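Local coordinates for SusD superfamily protein (PDB 3NQP), which probably binds glycans at the outer membrane of Bacteroides fragilis, as a SusD-type lipoprotein serving carbohydrate uptake, at residues Leu468-Glu473 against His490-Pro495; Thr499-Asn502 against Glu508-Pro511. All blocks are in the same frame, centred on the assembly; numbering follows the deposited sequence.

Interaction 1 (Leu468-Glu473 against His490-Pro495)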
# COMPACT_ATOMS: atom_id res chain seq x y z
N LEU A 468 12.48 12.15 -3.26
CA LEU A 468 12.29 11.93 -4.70
C LEU A 468 11.00 12.57 -5.25
O LEU A 468 10.92 12.79 -6.44
CB LEU A 468 12.34 10.45 -5.05
CG LEU A 468 13.71 9.79 -5.05
CD1 LEU A 468 13.56 8.32 -5.54
CD2 LEU A 468 14.82 10.59 -5.83
N VAL A 469 10.00 12.85 -4.40
CA VAL A 469 8.78 13.54 -4.83
C VAL A 469 9.14 14.93 -5.44
O VAL A 469 8.43 15.43 -6.33
CB VAL A 469 7.78 13.71 -3.67
CG1 VAL A 469 8.40 14.62 -2.60
CG2 VAL A 469 6.45 14.26 -4.15
N PHE A 470 10.25 15.53 -5.00
CA PHE A 470 10.72 16.83 -5.54
C PHE A 470 11.71 16.78 -6.71
O PHE A 470 12.15 17.85 -7.20
CB PHE A 470 11.38 17.64 -4.41
CG PHE A 470 10.47 18.00 -3.25
CD1 PHE A 470 9.25 18.64 -3.45
CD2 PHE A 470 10.89 17.78 -1.93
CE1 PHE A 470 8.44 19.02 -2.35
CE2 PHE A 470 10.09 18.17 -0.84
CZ PHE A 470 8.83 18.76 -1.06
N CYS A 471 12.03 15.57 -7.19
CA CYS A 471 13.04 15.40 -8.24
C CYS A 471 12.39 14.85 -9.50
O CYS A 471 11.50 13.99 -9.45
CB CYS A 471 14.14 14.43 -7.78
SG CYS A 471 14.93 14.89 -6.20
N LYS A 472 12.87 15.32 -10.65
CA LYS A 472 12.37 14.81 -11.93
C LYS A 472 12.61 13.29 -12.04
O LYS A 472 11.84 12.58 -12.70
CB LYS A 472 13.00 15.56 -13.13
CG LYS A 472 14.52 15.44 -13.28
CD LYS A 472 15.01 16.23 -14.57
CE LYS A 472 16.50 16.00 -14.85
NZ LYS A 472 17.38 16.23 -13.64
N GLU A 473 13.66 12.80 -11.38
CA GLU A 473 13.97 11.38 -11.35
C GLU A 473 12.90 10.51 -10.69
O GLU A 473 12.80 9.31 -11.00
CB GLU A 473 15.33 11.11 -10.67
CG GLU A 473 16.50 11.69 -11.45
CD GLU A 473 16.83 13.13 -11.07
OE1 GLU A 473 16.02 13.82 -10.45
OE2 GLU A 473 17.91 13.58 -11.43
N HIS A 490 4.60 22.32 1.22
CA HIS A 490 3.48 22.10 2.17
C HIS A 490 2.58 20.95 1.71
O HIS A 490 1.92 20.33 2.53
CB HIS A 490 2.67 23.38 2.37
CG HIS A 490 1.89 23.81 1.17
ND1 HIS A 490 2.48 24.42 0.08
CD2 HIS A 490 0.57 23.70 0.86
CE1 HIS A 490 1.55 24.69 -0.83
NE2 HIS A 490 0.38 24.26 -0.38
N LYS A 491 2.60 20.61 0.42
CA LYS A 491 1.75 19.54 -0.10
C LYS A 491 2.30 18.12 0.15
O LYS A 491 1.66 17.14 -0.29
CB LYS A 491 1.50 19.69 -1.60
CG LYS A 491 0.67 20.93 -2.03
CD LYS A 491 0.38 20.89 -3.52
CE LYS A 491 -0.40 22.10 -4.03
NZ LYS A 491 -0.60 21.94 -5.54
N LEU A 492 3.44 18.00 0.85
CA LEU A 492 3.86 16.69 1.34
C LEU A 492 2.80 16.10 2.29
O LEU A 492 2.61 14.88 2.32
CB LEU A 492 5.21 16.77 2.05
CG LEU A 492 6.47 17.19 1.28
CD1 LEU A 492 7.65 17.34 2.27
CD2 LEU A 492 6.78 16.19 0.15
N LEU A 493 2.14 17.00 3.07
CA LEU A 493 1.06 16.67 3.97
C LEU A 493 -0.27 17.12 3.39
O LEU A 493 -0.31 17.93 2.48
CB LEU A 493 1.28 17.24 5.39
CG LEU A 493 2.63 16.90 6.03
CD1 LEU A 493 2.80 17.60 7.40
CD2 LEU A 493 2.86 15.39 6.14
N TRP A 494 -1.34 16.51 3.86
CA TRP A 494 -2.68 16.78 3.37
C TRP A 494 -3.43 17.79 4.25
O TRP A 494 -3.23 17.85 5.49
CB TRP A 494 -3.47 15.47 3.29
CG TRP A 494 -2.94 14.41 2.36
CD1 TRP A 494 -1.64 14.04 2.19
CD2 TRP A 494 -3.73 13.53 1.55
NE1 TRP A 494 -1.57 12.97 1.29
CE2 TRP A 494 -2.85 12.65 0.90
CE3 TRP A 494 -5.11 13.40 1.33
CZ2 TRP A 494 -3.30 11.65 0.03
CZ3 TRP A 494 -5.56 12.42 0.45
CH2 TRP A 494 -4.66 11.55 -0.18
N PRO A 495 -4.23 18.65 3.62
CA PRO A 495 -4.96 19.62 4.43
C PRO A 495 -6.24 19.04 5.00
O PRO A 495 -6.66 17.95 4.62
CB PRO A 495 -5.30 20.70 3.42
CG PRO A 495 -5.55 19.91 2.12
CD PRO A 495 -4.66 18.70 2.20

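Interaction 2 (Thr499-Asn502 against Glu508-Pro511)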
# COMPACT_ATOMS: atom_id res chain seq x y z
N THR A 499 -14.76 23.32 6.51
CA THR A 499 -15.98 23.13 7.32
C THR A 499 -15.63 22.59 8.69
O THR A 499 -16.15 23.07 9.70
CB THR A 499 -17.02 22.19 6.65
OG1 THR A 499 -16.35 21.05 6.12
CG2 THR A 499 -17.77 22.90 5.57
N MSE A 500 -14.73 21.61 8.73
CA MSE A 500 -14.24 21.05 10.02
C MSE A 500 -13.51 22.09 10.87
O MSE A 500 -13.66 22.13 12.10
CB MSE A 500 -13.32 19.84 9.79
CG MSE A 500 -13.95 18.51 10.13
SE MSE A 500 -12.69 17.11 10.67
CE MSE A 500 -11.30 17.56 9.44
N LEU A 501 -12.69 22.91 10.21
CA LEU A 501 -11.98 23.99 10.90
C LEU A 501 -12.98 24.96 11.50
O LEU A 501 -12.81 25.37 12.64
CB LEU A 501 -11.04 24.74 9.94
CG LEU A 501 -9.75 24.01 9.52
CD1 LEU A 501 -8.93 24.89 8.54
CD2 LEU A 501 -8.91 23.61 10.77
N ASN A 502 -14.03 25.31 10.75
CA ASN A 502 -15.06 26.23 11.26
C ASN A 502 -15.84 25.65 12.46
O ASN A 502 -16.08 26.35 13.44
CB ASN A 502 -16.00 26.70 10.13
CG ASN A 502 -15.29 27.58 9.08
OD1 ASN A 502 -14.14 27.99 9.27
ND2 ASN A 502 -15.97 27.84 7.95
N GLU A 508 -6.27 23.16 13.97
CA GLU A 508 -5.60 24.06 13.06
C GLU A 508 -5.34 23.36 11.72
O GLU A 508 -5.20 22.15 11.67
CB GLU A 508 -4.29 24.59 13.69
CG GLU A 508 -4.58 25.65 14.76
CD GLU A 508 -3.36 26.12 15.53
OE1 GLU A 508 -2.25 25.60 15.29
OE2 GLU A 508 -3.52 27.02 16.38
N GLN A 509 -5.27 24.16 10.67
CA GLN A 509 -4.89 23.70 9.37
C GLN A 509 -3.52 23.03 9.39
O GLN A 509 -2.67 23.31 10.23
CB GLN A 509 -4.91 24.84 8.34
CG GLN A 509 -4.70 24.36 6.87
CD GLN A 509 -5.70 23.31 6.45
OE1 GLN A 509 -5.41 22.12 6.47
NE2 GLN A 509 -6.88 23.74 6.07
N THR A 510 -3.33 22.06 8.49
CA THR A 510 -2.01 21.46 8.30
C THR A 510 -1.04 22.57 7.88
O THR A 510 -1.43 23.46 7.10
CB THR A 510 -2.11 20.34 7.22
OG1 THR A 510 -3.14 19.42 7.64
CG2 THR A 510 -0.76 19.63 7.03
N PRO A 511 0.21 22.53 8.38
CA PRO A 511 1.12 23.63 8.12
C PRO A 511 1.29 24.02 6.64
O PRO A 511 1.28 23.17 5.75
CB PRO A 511 2.46 23.11 8.69
CG PRO A 511 2.05 22.25 9.81
CD PRO A 511 0.83 21.53 9.25

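Interaction 1 (Leu468-Glu473 against His490-Pro495)
Leu-492 reaches across to Val-469 and Phe-470, and with this one side chain two 3-10 turns of the SusD fold come together. Both turns belong to the long run without alpha helix or strand between helix 452-458 and helix 498-503, in the loop-rich C-terminal part of the fold. The CB of Leu-492 is still 5.2 Å from the Phe-470 CZ, so the touching starts one bond further on. The torsion there places CG anti to the carbonyl carbon (chi1 -64°), which sends the branch away from its own turn and toward the other. At CG the contact begins, with Phe-470 CZ at 3.7 Å. The two methyls then divide the work. CD1 lies by the CZ and CE2 end of the ring, whereas CD2 is the deeper of the pair, touching Phe-470 CZ at 3.5 Å and, on the other hand, Val-469 CG1 at 3.6 Å. Leu-492 and Phe-470 cross at about a right angle, and the methyl meets the ring obliquely.

The receiving site is prepared within the other turn. Val-469 holds CG1 between its backbone N and carbonyl carbon (chi1 64°), and from there the methyl sits over the centre of the Phe-470 ring, 3.9 Å above its plane. Helix 452-458 packs on the same patch: Trp-453 and Leu-456 touch Val-469, and Arg-457 touches Leu-492. A backbone bond from Cys-471 N to Leu-468 O closes the first turn, while Arg-50 NH2 bonds the Lys-491 carbonyl just before Leu-492. The contact is apolar throughout, and its innermost point is Leu-492 CD2, lodged in the corner between Val-469 CG1 and Phe-470 CZ.

Interaction 2 (Thr499-Asn502 against Glu508-Pro511)
Leu-501 and Gln-509 meet at about a right angle, the leucine coming straight off its helix with its bond to CB aimed at the loop and the glutamine lying across its path. The fork of the leucine is split between side chain and backbone. CD1 descends on Gln-509 NE2 at 3.4 Å, arriving from above the amide plane, and also lies 4.0 Å from Gln-509 CB. Leu-501 CD2 instead rests on the main chain, 3.7 Å from Glu-508 C and as near to Gln-509 N. The CB of Glu-508 is directed away from the helix, so that residue offers the leucine mainly backbone.

Near the C terminus of the SusD fold, short helix 498-503 ends, the chain turns, and residues 509-511 come back in an extended, polyproline II-like conformation. It is a surface contact, with Ile-496 packing on Leu-501 as well.

The bent chain of Gln-509 brings its amide back beside the backbone, and two hydrogen bonds to OE1 hold it there. CG stands anti to the backbone N (chi1 -172°), and a kink at chi2 folds the amide back beside its own main chain. There OE1 takes the N-H of Thr-510, with 2.9 Å between Thr-510 N and Gln-509 OE1. The donor stands 25° out of the carbonyl plane and approaches from the side of the C=O. The same oxygen accepts a second bond from Ile-496 N. Held by both, OE1 faces the backbone while NE2, itself hydrogen-bonded elsewhere, is left under Leu-501 CD1.

Overall arrangement
Running from the N terminus, the chain leaves helix 452-458, passes through 468-473 and makes a long excursion before 490-495 returns to it, closing the loop of interaction 1. Helix 498-503 follows almost at once, and interaction 2 closes a much shorter loop when 508-511 folds back. The two are in series, neither nested nor crossing, with centres about 21 Å apart. They nevertheless meet at their later segments: Trp-494 O is 2.7 Å from Thr-510 OG1, a probable hydrogen bond, and Leu-493 and Pro-495 pack on Thr-510 and Gln-509. The C-terminal tail is thereby joined to the loop region beside helix 452-458, while Trp-494 also reaches helix 110-135.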